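Local atomic coordinates of cystathionine beta-lyase family protein, YNBB B.subtilis ortholog (Clostridium acetobutylicum, PDB entry 3HVY), a protein that probably acts as a pyridoxal-phosphate-dependent carbon-sulfur lyase of the methionine gamma-lyase family, and may take part in aluminium resistance. Residues 29-34 with 324-329; 188-193 with 400-405; 223-228 with 299-304; 307-312 with 328-333. One frame throughout, in Å; residues are numbered along the deposited sequence.

The four contacts illustrate how chemistry follows depth in a fold type I pyridoxal-phosphate enzyme. Interactions 3 and 4 are buried and share helix 287-317: in the first a loop lays its backbone against a threonine, in the second an arginine packs among small helical side chains, one face on a valine. Interactions 1 and 4 meet on the loop between strands 321-323 and 334-338, sharing Asp328 and Lys329, but interaction 1, with helix 18-55 as partner, is only partly buried and depends on a salt bridge and a water. Interaction 2, near the surface, sets aromatic rings against the central strand 402-406 of the antiparallel sheet and contains a possible tyrosine-to-carbonyl bond.

Interaction 1. Residues 29-34 with 324-329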
loop_
_atom_site.group_PDB
_atom_site.type_symbol
_atom_site.label_atom_id
_atom_site.label_comp_id
_atom_site.label_asym_id
_atom_site.label_seq_id
_atom_site.Cartn_x
_atom_site.Cartn_y
_atom_site.Cartn_z
ATOM N N ASN D 29 -38.614 -9.161 18.031
ATOM C CA ASN D 29 -39.417 -8.426 19.021
ATOM C C ASN D 29 -38.881 -8.591 20.417
ATOM O O ASN D 29 -38.848 -7.672 21.173
ATOM C CB ASN D 29 -40.869 -8.899 19.001
ATOM C CG ASN D 29 -41.585 -8.433 17.761
ATOM O OD1 ASN D 29 -41.253 -7.363 17.224
ATOM N ND2 ASN D 29 -42.549 -9.232 17.274
ATOM N N ASP D 30 -38.491 -9.801 20.769
ATOM C CA ASP D 30 -38.002 -10.073 22.106
ATOM C C ASP D 30 -36.761 -9.307 22.470
ATOM O O ASP D 30 -36.537 -8.991 23.646
ATOM C CB ASP D 30 -37.717 -11.573 22.271
ATOM C CG ASP D 30 -38.979 -12.430 22.342
ATOM O OD1 ASP D 30 -40.063 -11.870 22.491
ATOM O OD2 ASP D 30 -38.880 -13.694 22.298
ATOM N N VAL D 31 -35.902 -9.030 21.497
ATOM C CA VAL D 31 -34.627 -8.364 21.818
ATOM C C VAL D 31 -34.620 -6.856 21.620
ATOM O O VAL D 31 -33.593 -6.204 21.822
ATOM C CB VAL D 31 -33.441 -8.948 21.010
ATOM C CG1 VAL D 31 -33.286 -10.465 21.257
ATOM C CG2 VAL D 31 -33.529 -8.653 19.528
ATOM N N GLU D 32 -35.757 -6.284 21.263
ATOM C CA GLU D 32 -35.799 -4.835 21.004
ATOM C C GLU D 32 -35.386 -3.969 22.201
ATOM O O GLU D 32 -34.661 -2.999 22.023
ATOM C CB GLU D 32 -37.153 -4.407 20.486
ATOM C CG GLU D 32 -37.155 -3.028 19.783
ATOM N N LYS D 33 -35.811 -4.297 23.408
ATOM C CA LYS D 33 -35.387 -3.524 24.585
ATOM C C LYS D 33 -33.881 -3.653 24.844
ATOM O O LYS D 33 -33.229 -2.680 25.243
ATOM C CB LYS D 33 -36.194 -3.908 25.850
ATOM N N GLU D 34 -33.328 -4.856 24.658
ATOM C CA GLU D 34 -31.900 -5.032 24.796
ATOM C C GLU D 34 -31.148 -4.134 23.787
ATOM O O GLU D 34 -30.155 -3.518 24.110
ATOM C CB GLU D 34 -31.500 -6.489 24.538
ATOM C CG GLU D 34 -32.145 -7.509 25.406
ATOM C CD GLU D 34 -32.121 -7.145 26.855
ATOM O OE1 GLU D 34 -31.022 -6.893 27.397
ATOM O OE2 GLU D 34 -33.207 -7.146 27.460
ATOM N N PRO D 324 -24.055 -16.316 26.690
ATOM C CA PRO D 324 -25.021 -15.822 27.664
ATOM C C PRO D 324 -26.436 -15.811 27.107
ATOM O O PRO D 324 -26.630 -16.027 25.882
ATOM C CB PRO D 324 -24.577 -14.360 27.902
ATOM C CG PRO D 324 -23.199 -14.287 27.356
ATOM C CD PRO D 324 -23.150 -15.253 26.230
ATOM N N LYS D 325 -27.416 -15.535 27.983
ATOM C CA LYS D 325 -28.809 -15.437 27.550
ATOM C C LYS D 325 -28.981 -14.088 26.896
ATOM O O LYS D 325 -28.178 -13.212 27.109
ATOM C CB LYS D 325 -29.760 -15.591 28.723
ATOM C CG LYS D 325 -29.549 -16.908 29.459
ATOM C CD LYS D 325 -29.716 -18.114 28.613
ATOM C CE LYS D 325 -29.238 -19.329 29.467
ATOM N NZ LYS D 325 -29.722 -20.522 28.844
ATOM N N TYR D 326 -30.016 -13.953 26.093
ATOM C CA TYR D 326 -30.271 -12.739 25.352
ATOM C C TYR D 326 -30.341 -11.488 26.182
ATOM O O TYR D 326 -29.967 -10.427 25.727
ATOM C CB TYR D 326 -31.561 -12.899 24.541
ATOM C CG TYR D 326 -32.856 -12.761 25.269
ATOM C CD1 TYR D 326 -33.272 -13.730 26.177
ATOM C CD2 TYR D 326 -33.715 -11.697 25.008
ATOM C CE1 TYR D 326 -34.463 -13.652 26.807
ATOM C CE2 TYR D 326 -34.960 -11.621 25.633
ATOM C CZ TYR D 326 -35.321 -12.598 26.526
ATOM O OH TYR D 326 -36.520 -12.576 27.164
ATOM N N ASN D 327 -30.806 -11.629 27.414
ATOM C CA ASN D 327 -30.937 -10.510 28.298
ATOM C C ASN D 327 -29.884 -10.431 29.354
ATOM O O ASN D 327 -30.040 -9.638 30.246
ATOM C CB ASN D 327 -32.340 -10.402 28.879
ATOM C CG ASN D 327 -32.654 -11.509 29.849
ATOM O OD1 ASN D 327 -31.948 -12.507 29.915
ATOM N ND2 ASN D 327 -33.718 -11.347 30.596
ATOM N N ASP D 328 -28.832 -11.263 29.270
ATOM C CA ASP D 328 -27.616 -11.062 30.053
ATOM C C ASP D 328 -26.827 -9.980 29.370
ATOM O O ASP D 328 -26.448 -10.131 28.208
ATOM C CB ASP D 328 -26.719 -12.308 30.055
ATOM C CG ASP D 328 -27.284 -13.431 30.888
ATOM O OD1 ASP D 328 -27.928 -13.148 31.918
ATOM O OD2 ASP D 328 -27.047 -14.597 30.541
ATOM N N LYS D 329 -26.590 -8.882 30.061
ATOM C CA LYS D 329 -25.862 -7.760 29.467
ATOM C C LYS D 329 -24.390 -8.176 29.207
ATOM O O LYS D 329 -23.723 -8.781 30.027
ATOM C CB LYS D 329 -25.972 -6.479 30.312
ATOM C CG LYS D 329 -27.464 -5.955 30.502
ATOM C CD LYS D 329 -28.206 -5.673 29.169
ATOM C CE LYS D 329 -29.538 -4.914 29.350
ATOM N NZ LYS D 329 -30.670 -5.745 29.812
HETATM O O HOH W 1 -28.572 -8.315 26.398
#
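Glu34 and Val31 of the long helix 18-55 receive the type I beta turn Lys325-Asp328, which lies in the loop joining strands 321-323 and 334-338 of the antiparallel sheet. The tight part centres on Glu34 and on the Tyr326 ring. Tyr326 swings this ring toward the helix with CG placed between backbone N and carbonyl carbon (chi1 78°); buried Val31 approaches it obliquely, CG1 4.0 Å from CD2, and Asp30 O comes to its edge, 3.7 Å from CE2. Glu34, also buried, is bent at chi2 and brings its carboxylate to the turn. Water 1, 3.0 Å from Glu34 OE1 and 2.6 Å from Tyr326 O, can bridge them, though more acceptors surround it than it has protons.

Toward solvent the fit relaxes. From this margin Lys329, bent at chi2 and chi4, crosses the Glu34 side chain at about a right angle, and its NZ closes a salt bridge to Glu34 OE1 at 2.7 Å on the syn lone pair. Asp30 turns its carboxylate to Arg313 of helix 287-317, which also makes a cation-pi contact with Tyr326. Exposed Asn327 contributes little more than CB, which sits over the tyrosine ring, while its amide leads away. The turn is braced from within by Lys325 N, which donates to Asp328 OD2 at 2.7 Å from above the carboxylate plane.

Interaction 2. Residues 188-193 with 400-405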
loop_
_atom_site.group_PDB
_atom_site.type_symbol
_atom_site.label_atom_id
_atom_site.label_comp_id
_atom_site.label_asym_id
_atom_site.label_seq_id
_atom_site.Cartn_x
_atom_site.Cartn_y
_atom_site.Cartn_z
ATOM N N TYR D 188 -13.159 -21.428 25.343
ATOM C CA TYR D 188 -14.044 -22.502 25.009
ATOM C C TYR D 188 -14.591 -23.109 26.286
ATOM O O TYR D 188 -14.138 -24.163 26.707
ATOM C CB TYR D 188 -13.315 -23.577 24.205
ATOM C CG TYR D 188 -13.001 -23.229 22.772
ATOM C CD1 TYR D 188 -13.767 -22.305 22.061
ATOM C CD2 TYR D 188 -11.980 -23.893 22.100
ATOM C CE1 TYR D 188 -13.498 -22.021 20.753
ATOM C CE2 TYR D 188 -11.701 -23.623 20.774
ATOM C CZ TYR D 188 -12.465 -22.689 20.101
ATOM O OH TYR D 188 -12.190 -22.420 18.784
ATOM N N GLY D 189 -15.566 -22.476 26.909
ATOM C CA GLY D 189 -16.182 -23.103 28.072
ATOM C C GLY D 189 -17.680 -22.899 28.094
ATOM O O GLY D 189 -18.304 -22.632 27.072
ATOM N N TRP D 190 -18.260 -23.056 29.264
ATOM C CA TRP D 190 -19.653 -22.780 29.438
ATOM C C TRP D 190 -19.719 -21.907 30.688
ATOM O O TRP D 190 -20.191 -22.323 31.721
ATOM C CB TRP D 190 -20.467 -24.068 29.536
ATOM C CG TRP D 190 -21.937 -23.836 29.468
ATOM C CD1 TRP D 190 -22.804 -23.810 30.516
ATOM C CD2 TRP D 190 -22.724 -23.539 28.291
ATOM N NE1 TRP D 190 -24.073 -23.558 30.074
ATOM C CE2 TRP D 190 -24.057 -23.385 28.711
ATOM C CE3 TRP D 190 -22.423 -23.377 26.934
ATOM C CZ2 TRP D 190 -25.097 -23.087 27.817
ATOM C CZ3 TRP D 190 -23.454 -23.104 26.049
ATOM C CH2 TRP D 190 -24.762 -22.967 26.484
ATOM N N ARG D 191 -19.218 -20.678 30.552
ATOM C CA ARG D 191 -19.117 -19.721 31.655
ATOM C C ARG D 191 -19.198 -18.361 31.019
ATOM O O ARG D 191 -18.540 -18.112 30.004
ATOM C CB ARG D 191 -17.767 -19.832 32.396
ATOM N N LYS D 192 -20.018 -17.493 31.575
ATOM C CA LYS D 192 -20.113 -16.127 31.084
ATOM C C LYS D 192 -18.792 -15.344 31.278
ATOM O O LYS D 192 -18.122 -15.461 32.304
ATOM C CB LYS D 192 -21.238 -15.403 31.792
ATOM C CG LYS D 192 -22.631 -15.938 31.408
ATOM C CD LYS D 192 -23.785 -15.107 31.989
ATOM C CE LYS D 192 -23.976 -15.315 33.485
ATOM N NZ LYS D 192 -24.531 -14.069 34.045
ATOM N N SER D 193 -18.434 -14.565 30.264
ATOM C CA SER D 193 -17.270 -13.705 30.291
ATOM C C SER D 193 -17.426 -12.686 31.397
ATOM O O SER D 193 -18.541 -12.327 31.770
ATOM C CB SER D 193 -17.114 -13.029 28.951
ATOM O OG SER D 193 -16.865 -13.975 27.914
ATOM N N PRO D 400 -20.424 -31.308 25.123
ATOM C CA PRO D 400 -21.761 -31.433 24.590
ATOM C C PRO D 400 -21.964 -30.580 23.310
ATOM O O PRO D 400 -23.063 -30.083 23.090
ATOM C CB PRO D 400 -22.616 -30.920 25.748
ATOM C CG PRO D 400 -21.740 -29.851 26.377
ATOM C CD PRO D 400 -20.316 -30.163 26.048
ATOM N N TYR D 401 -20.903 -30.406 22.507
ATOM C CA TYR D 401 -20.997 -29.782 21.162
ATOM C C TYR D 401 -21.535 -28.361 21.203
ATOM O O TYR D 401 -22.547 -28.023 20.579
ATOM C CB TYR D 401 -21.803 -30.663 20.198
ATOM C CG TYR D 401 -21.275 -32.091 20.194
ATOM C CD1 TYR D 401 -20.064 -32.390 19.592
ATOM C CD2 TYR D 401 -21.939 -33.100 20.884
ATOM C CE1 TYR D 401 -19.537 -33.689 19.638
ATOM C CE2 TYR D 401 -21.426 -34.376 20.955
ATOM C CZ TYR D 401 -20.229 -34.674 20.321
ATOM O OH TYR D 401 -19.744 -35.972 20.361
ATOM N N ILE D 402 -20.786 -27.547 21.937
ATOM C CA ILE D 402 -21.039 -26.151 22.046
ATOM C C ILE D 402 -20.359 -25.487 20.893
ATOM O O ILE D 402 -19.194 -25.755 20.586
ATOM C CB ILE D 402 -20.432 -25.589 23.329
ATOM C CG1 ILE D 402 -21.104 -26.204 24.571
ATOM C CG2 ILE D 402 -20.539 -24.043 23.321
ATOM C CD1 ILE D 402 -20.275 -26.175 25.827
ATOM N N GLY D 403 -21.065 -24.553 20.261
ATOM C CA GLY D 403 -20.465 -23.763 19.217
ATOM C C GLY D 403 -20.368 -22.305 19.597
ATOM O O GLY D 403 -21.205 -21.777 20.368
ATOM N N TYR D 404 -19.388 -21.623 19.002
ATOM C CA TYR D 404 -19.132 -20.245 19.361
ATOM C C TYR D 404 -19.212 -19.374 18.140
ATOM O O TYR D 404 -18.478 -19.597 17.189
ATOM C CB TYR D 404 -17.775 -20.126 20.041
ATOM C CG TYR D 404 -17.642 -21.051 21.227
ATOM C CD1 TYR D 404 -17.935 -20.631 22.509
ATOM C CD2 TYR D 404 -17.248 -22.348 21.053
ATOM C CE1 TYR D 404 -17.821 -21.511 23.584
ATOM C CE2 TYR D 404 -17.152 -23.205 22.096
ATOM C CZ TYR D 404 -17.442 -22.783 23.369
ATOM O OH TYR D 404 -17.335 -23.674 24.446
ATOM N N LEU D 405 -20.124 -18.402 18.181
ATOM C CA LEU D 405 -20.362 -17.456 17.103
ATOM C C LEU D 405 -19.906 -16.092 17.558
ATOM O O LEU D 405 -20.097 -15.714 18.699
ATOM C CB LEU D 405 -21.867 -17.381 16.781
ATOM C CG LEU D 405 -22.284 -16.382 15.690
ATOM C CD1 LEU D 405 -22.256 -17.076 14.374
ATOM C CD2 LEU D 405 -23.652 -15.787 15.897
#
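Tyr404 carries CG beside its backbone N and anti to the carbonyl carbon (chi1 -55°), which sends the ring off strand 402-406 toward Tyr188 and Gly189; Trp190, with CG anti to its own N (chi1 -170°), swings its indole back to the same strand at Ile402. Tyr188 and Trp190 thus bracket Gly189 in the loop that follows strand 177-183 of the seven-stranded sheet, while Ile402 and Tyr404 both point toward this loop from the antiparallel sheet of the smaller lobe. The contact joins the two sheet systems of a fold type I enzyme.

Tyr188 CD1 lies over one face of the Tyr404 ring, displaced toward its rim and 3.5 Å from CE2; the planes are inclined at 33° and the centroids are 5.0 Å apart. Beside it, Gly189 O meets the edge of the same ring in its plane, 3.0 Å from Tyr404 OH, which may donate to it, another acceptor being within reach of the same proton. Ile402 leans obliquely on the indole, CD1 coming to 3.7 Å from Trp190 CE3.

Aromatic and aliphatic surface does most of the work, with a glycine carbonyl as the likely acceptor of the tyrosine hydroxyl. No ion pair spans the two segments, while charged groups hold the outer ends of two aromatic side chains: Asp394 bonds to Tyr188 OH, and Lys338 makes a cation-pi contact with Trp190.

Interaction 3. Residues 223-228 with 299-304; sequences EFVEEK and HVTIEA. With EDO (1,2-ethanediol), chain Y.
Glu303 OE1 is gripped twice, by the backbone N of Phe411 and by O1 of an ethanediol molecule at 2.6 Å, on the helix 287-317 of this fold type I enzyme, whose Thr301 and Ile302 meet Glu223, Phe224 and Val225. The diol, probably from the crystallisation liquor, donates through its O2 to Glu303 OE2 as well, also at 2.6 Å, so it straddles the carboxylate. This is the side of the helix near the subunit interface, where His299 meets His299 of the second subunit.

The other side of the helix takes the loop after strand 214-218 of the mixed sheet. Here no hydrogen bond crosses between the segments: Thr301 puts CG2 anti to its backbone N (chi1 -63°, measured to OG1), and this methyl pushes into the loop, 3.2 Å from Glu223 O and 3.8 Å from Phe224 C. Thr301 OG1 instead turns back to Ala297 O within the helix and lies at the edge of the Phe224 ring. Glu223 O is satisfied by Asn245 ND2, from the residue that follows the pyridoxal-bearing Lys244; Asn245 is also packed by Val225 and Thr301, so this buried patch adjoins the cofactor lysine along the chain.

Ile302 adds a looser touch, its CD1 4.0 Å from Phe224 O. Val225 CG2 and Thr301 CG2 are a close carbon pair at 3.5 Å, the two side chains crossing at about a right angle.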
loop_
_atom_site.group_PDB
_atom_site.type_symbol
_atom_site.label_atom_id
_atom_site.label_comp_id
_atom_site.label_asym_id
_atom_site.label_seq_id
_atom_site.Cartn_x
_atom_site.Cartn_y
_atom_site.Cartn_z
ATOM N N GLU D 223 -13.646 -4.683 23.687
ATOM C CA GLU D 223 -13.517 -3.241 23.505
ATOM C C GLU D 223 -14.808 -2.685 23.054
ATOM O O GLU D 223 -15.405 -3.236 22.164
ATOM C CB GLU D 223 -12.440 -2.900 22.467
ATOM C CG GLU D 223 -11.018 -3.470 22.795
ATOM C CD GLU D 223 -10.762 -4.888 22.286
ATOM O OE1 GLU D 223 -11.683 -5.538 21.737
ATOM O OE2 GLU D 223 -9.600 -5.357 22.441
ATOM N N PHE D 224 -15.227 -1.584 23.672
ATOM C CA PHE D 224 -16.498 -0.883 23.392
ATOM C C PHE D 224 -17.805 -1.650 23.580
ATOM O O PHE D 224 -18.876 -1.133 23.189
ATOM C CB PHE D 224 -16.473 -0.314 21.984
ATOM C CG PHE D 224 -15.312 0.599 21.733
ATOM C CD1 PHE D 224 -15.030 1.632 22.599
ATOM C CD2 PHE D 224 -14.476 0.404 20.639
ATOM C CE1 PHE D 224 -13.950 2.484 22.379
ATOM C CE2 PHE D 224 -13.356 1.232 20.441
ATOM C CZ PHE D 224 -13.121 2.275 21.296
ATOM N N VAL D 225 -17.758 -2.824 24.215
ATOM C CA VAL D 225 -18.968 -3.534 24.520
ATOM C C VAL D 225 -19.687 -2.912 25.748
ATOM O O VAL D 225 -20.916 -2.943 25.845
ATOM C CB VAL D 225 -18.729 -5.036 24.686
ATOM C CG1 VAL D 225 -20.083 -5.732 25.128
ATOM C CG2 VAL D 225 -18.160 -5.618 23.365
ATOM N N GLU D 226 -18.920 -2.362 26.673
ATOM C CA GLU D 226 -19.460 -1.622 27.796
ATOM C C GLU D 226 -18.968 -0.181 27.675
ATOM O O GLU D 226 -18.118 0.147 26.832
ATOM C CB GLU D 226 -19.014 -2.230 29.136
ATOM C CG GLU D 226 -19.497 -3.676 29.378
ATOM C CD GLU D 226 -19.346 -4.133 30.823
ATOM O OE1 GLU D 226 -19.738 -3.374 31.705
ATOM O OE2 GLU D 226 -18.892 -5.272 31.087
ATOM N N GLU D 227 -19.459 0.670 28.563
ATOM C CA GLU D 227 -19.067 2.088 28.557
ATOM C C GLU D 227 -17.716 2.316 29.217
ATOM O O GLU D 227 -17.141 3.400 29.103
ATOM C CB GLU D 227 -20.192 2.951 29.175
ATOM C CG GLU D 227 -20.416 2.884 30.644
ATOM C CD GLU D 227 -20.809 1.493 31.217
ATOM O OE1 GLU D 227 -21.324 0.548 30.503
ATOM O OE2 GLU D 227 -20.582 1.374 32.443
ATOM N N LYS D 228 -17.215 1.293 29.919
ATOM C CA LYS D 228 -15.901 1.336 30.560
ATOM C C LYS D 228 -15.075 0.181 30.058
ATOM O O LYS D 228 -15.600 -0.793 29.538
ATOM C CB LYS D 228 -16.000 1.192 32.079
ATOM C CG LYS D 228 -16.655 2.340 32.805
ATOM C CD LYS D 228 -16.616 2.161 34.358
ATOM N N HIS D 299 -19.335 1.582 16.897
ATOM C CA HIS D 299 -20.500 1.199 16.096
ATOM C C HIS D 299 -20.471 -0.260 15.666
ATOM O O HIS D 299 -21.415 -1.016 15.899
ATOM C CB HIS D 299 -20.661 2.137 14.875
ATOM C CG HIS D 299 -21.889 1.876 14.063
ATOM N ND1 HIS D 299 -23.064 2.576 14.244
ATOM C CD2 HIS D 299 -22.120 0.998 13.052
ATOM C CE1 HIS D 299 -23.970 2.121 13.390
ATOM N NE2 HIS D 299 -23.425 1.167 12.657
ATOM N N VAL D 300 -19.421 -0.638 14.992
ATOM C CA VAL D 300 -19.281 -1.993 14.513
ATOM C C VAL D 300 -19.320 -3.026 15.643
ATOM O O VAL D 300 -19.952 -4.088 15.499
ATOM C CB VAL D 300 -18.036 -2.132 13.622
ATOM C CG1 VAL D 300 -17.831 -3.584 13.233
ATOM C CG2 VAL D 300 -18.243 -1.267 12.316
ATOM N N THR D 301 -18.726 -2.685 16.786
ATOM C CA THR D 301 -18.750 -3.573 17.962
ATOM C C THR D 301 -20.170 -3.870 18.379
ATOM O O THR D 301 -20.507 -5.034 18.584
ATOM C CB THR D 301 -17.928 -2.991 19.139
ATOM O OG1 THR D 301 -16.552 -2.891 18.756
ATOM C CG2 THR D 301 -18.081 -3.767 20.448
ATOM N N ILE D 302 -21.051 -2.858 18.351
ATOM C CA ILE D 302 -22.399 -3.022 18.794
ATOM C C ILE D 302 -23.247 -3.722 17.754
ATOM O O ILE D 302 -24.203 -4.399 18.101
ATOM C CB ILE D 302 -22.986 -1.693 19.299
ATOM C CG1 ILE D 302 -22.248 -1.277 20.597
ATOM C CG2 ILE D 302 -24.578 -1.756 19.568
ATOM C CD1 ILE D 302 -22.501 -2.207 21.806
ATOM N N GLU D 303 -22.884 -3.625 16.484
ATOM C CA GLU D 303 -23.517 -4.476 15.485
ATOM C C GLU D 303 -23.259 -5.962 15.829
ATOM O O GLU D 303 -24.163 -6.798 15.724
ATOM C CB GLU D 303 -22.986 -4.189 14.090
ATOM C CG GLU D 303 -23.318 -2.791 13.539
ATOM C CD GLU D 303 -24.816 -2.541 13.448
ATOM O OE1 GLU D 303 -25.494 -3.247 12.674
ATOM O OE2 GLU D 303 -25.324 -1.626 14.151
ATOM N N ALA D 304 -22.043 -6.270 16.262
ATOM C CA ALA D 304 -21.672 -7.667 16.581
ATOM C C ALA D 304 -22.371 -8.101 17.876
ATOM O O ALA D 304 -22.868 -9.208 17.964
ATOM C CB ALA D 304 -20.168 -7.798 16.666
HETATM C C1 EDO Y . -28.950 -2.081 13.180
HETATM O O1 EDO Y . -27.977 -2.620 12.301
HETATM C C2 EDO Y . -28.408 -2.114 14.588
HETATM O O2 EDO Y . -27.723 -0.911 14.971
#

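Interaction 4. Residues 307-312 with 328-333; sequences GAVFCA and DKRTDI
Arg330 lies against Ala308, Val309 and Ala312 of helix 287-317, an instance of a buried guanidinium packed among aliphatic side chains, with one face on Val309. The nonpolar touches come first. Val309 CG2 sits over the centre of that face, 3.8 Å from CZ, while Ala312 CB comes up to the edge in the plane, 3.4 Å from NH2. Ala308 CB approaches obliquely, 3.7 Å from NH1, and also reaches Ile333 O at 3.8 Å. The arginine chain bends at chi2, runs extended at chi3, and chi4 of 93° turns the planar head to meet the helix.

Hydrogen bonds then fix the head's rotation, and all of them come from outside the helix. Arg330 NE donates to Asp328 O at 2.9 Å, with that oxygen in the guanidinium plane; the donor lies nearly on the line of the C=O bond, but the bond is bent at the hydrogen (132°). NH2 gives a bond to Lys325 O and NH1 another to Gln335 OE1, so every nitrogen has an acceptor. The acceptors named are neutral oxygens, so the charge is probably dispersed rather than paired with a carboxylate here.

The loop 328-333 therefore threads between helices and sheet. Helix 287-317 lies along the guanidinium, Tyr38 of helix 18-55 bonds to Arg330 N, and strand 334-338, which the loop enters, supplies Gln335 to the same helix surface.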
loop_
_atom_site.group_PDB
_atom_site.type_symbol
_atom_site.label_atom_id
_atom_site.label_comp_id
_atom_site.label_asym_id
_atom_site.label_seq_id
_atom_site.Cartn_x
_atom_site.Cartn_y
_atom_site.Cartn_z
ATOM N N GLY D 307 -25.866 -8.930 17.018
ATOM C CA GLY D 307 -25.890 -10.236 16.387
ATOM C C GLY D 307 -25.806 -11.343 17.394
ATOM O O GLY D 307 -26.516 -12.319 17.294
ATOM N N ALA D 308 -24.976 -11.171 18.410
ATOM C CA ALA D 308 -24.827 -12.187 19.444
ATOM C C ALA D 308 -26.163 -12.397 20.254
ATOM O O ALA D 308 -26.633 -13.513 20.470
ATOM C CB ALA D 308 -23.665 -11.770 20.408
ATOM N N VAL D 309 -26.764 -11.283 20.648
ATOM C CA VAL D 309 -28.000 -11.235 21.433
ATOM C C VAL D 309 -29.171 -11.779 20.659
ATOM O O VAL D 309 -29.971 -12.515 21.199
ATOM C CB VAL D 309 -28.240 -9.765 21.953
ATOM C CG1 VAL D 309 -29.664 -9.577 22.515
ATOM C CG2 VAL D 309 -27.146 -9.347 23.019
ATOM N N PHE D 310 -29.294 -11.395 19.384
ATOM C CA PHE D 310 -30.327 -11.959 18.505
ATOM C C PHE D 310 -30.084 -13.467 18.315
ATOM O O PHE D 310 -30.998 -14.291 18.398
ATOM C CB PHE D 310 -30.295 -11.267 17.142
ATOM C CG PHE D 310 -31.167 -11.924 16.095
ATOM C CD1 PHE D 310 -32.545 -11.796 16.137
ATOM C CD2 PHE D 310 -30.618 -12.729 15.113
ATOM C CE1 PHE D 310 -33.341 -12.413 15.179
ATOM C CE2 PHE D 310 -31.398 -13.386 14.190
ATOM C CZ PHE D 310 -32.769 -13.224 14.211
ATOM N N CYS D 311 -28.845 -13.850 18.092
ATOM C CA CYS D 311 -28.548 -15.291 17.983
ATOM C C CYS D 311 -28.990 -16.068 19.255
ATOM O O CYS D 311 -29.631 -17.124 19.177
ATOM C CB CYS D 311 -27.056 -15.480 17.728
ATOM S SG CYS D 311 -26.554 -17.218 17.621
ATOM N N ALA D 312 -28.569 -15.585 20.427
ATOM C CA ALA D 312 -28.975 -16.112 21.722
ATOM C C ALA D 312 -30.496 -16.351 21.799
ATOM O O ALA D 312 -30.931 -17.407 22.216
ATOM C CB ALA D 312 -28.535 -15.115 22.888
ATOM N N ASP D 328 -28.832 -11.263 29.270
ATOM C CA ASP D 328 -27.616 -11.062 30.053
ATOM C C ASP D 328 -26.827 -9.980 29.370
ATOM O O ASP D 328 -26.448 -10.131 28.208
ATOM C CB ASP D 328 -26.719 -12.308 30.055
ATOM C CG ASP D 328 -27.284 -13.431 30.888
ATOM O OD1 ASP D 328 -27.928 -13.148 31.918
ATOM O OD2 ASP D 328 -27.047 -14.597 30.541
ATOM N N LYS D 329 -26.590 -8.882 30.061
ATOM C CA LYS D 329 -25.862 -7.760 29.467
ATOM C C LYS D 329 -24.390 -8.176 29.207
ATOM O O LYS D 329 -23.723 -8.781 30.027
ATOM C CB LYS D 329 -25.972 -6.479 30.312
ATOM C CG LYS D 329 -27.464 -5.955 30.502
ATOM C CD LYS D 329 -28.206 -5.673 29.169
ATOM C CE LYS D 329 -29.538 -4.914 29.350
ATOM N NZ LYS D 329 -30.670 -5.745 29.812
ATOM N N ARG D 330 -23.949 -7.892 27.991
ATOM C CA ARG D 330 -22.692 -8.376 27.483
ATOM C C ARG D 330 -21.449 -7.580 27.864
ATOM O O ARG D 330 -21.496 -6.378 28.178
ATOM C CB ARG D 330 -22.797 -8.459 25.953
ATOM C CG ARG D 330 -24.020 -9.228 25.432
ATOM C CD ARG D 330 -24.118 -10.543 26.071
ATOM N NE ARG D 330 -25.332 -11.345 25.784
ATOM C CZ ARG D 330 -25.401 -12.244 24.806
ATOM N NH1 ARG D 330 -24.405 -12.393 23.968
ATOM N NH2 ARG D 330 -26.480 -12.987 24.649
ATOM N N THR D 331 -20.343 -8.308 27.856
ATOM C CA THR D 331 -19.052 -7.714 28.041
ATOM C C THR D 331 -18.126 -7.960 26.878
ATOM O O THR D 331 -17.089 -7.256 26.743
ATOM C CB THR D 331 -18.411 -8.204 29.356
ATOM O OG1 THR D 331 -17.389 -7.290 29.720
ATOM C CG2 THR D 331 -17.816 -9.603 29.230
ATOM N N ASP D 332 -18.442 -8.987 26.057
ATOM C CA ASP D 332 -17.731 -9.244 24.824
ATOM C C ASP D 332 -18.727 -9.595 23.700
ATOM O O ASP D 332 -19.930 -9.540 23.909
ATOM C CB ASP D 332 -16.641 -10.290 25.014
ATOM C CG ASP D 332 -17.191 -11.643 25.313
ATOM O OD1 ASP D 332 -18.335 -11.883 24.910
ATOM O OD2 ASP D 332 -16.494 -12.475 25.922
ATOM N N ILE D 333 -18.212 -9.885 22.518
ATOM C CA ILE D 333 -19.044 -10.158 21.330
ATOM C C ILE D 333 -19.337 -11.647 21.080
ATOM O O ILE D 333 -19.930 -12.007 20.067
ATOM C CB ILE D 333 -18.454 -9.547 20.022
ATOM C CG1 ILE D 333 -17.071 -10.098 19.705
ATOM C CG2 ILE D 333 -18.402 -7.989 20.076
ATOM C CD1 ILE D 333 -16.605 -9.844 18.261
#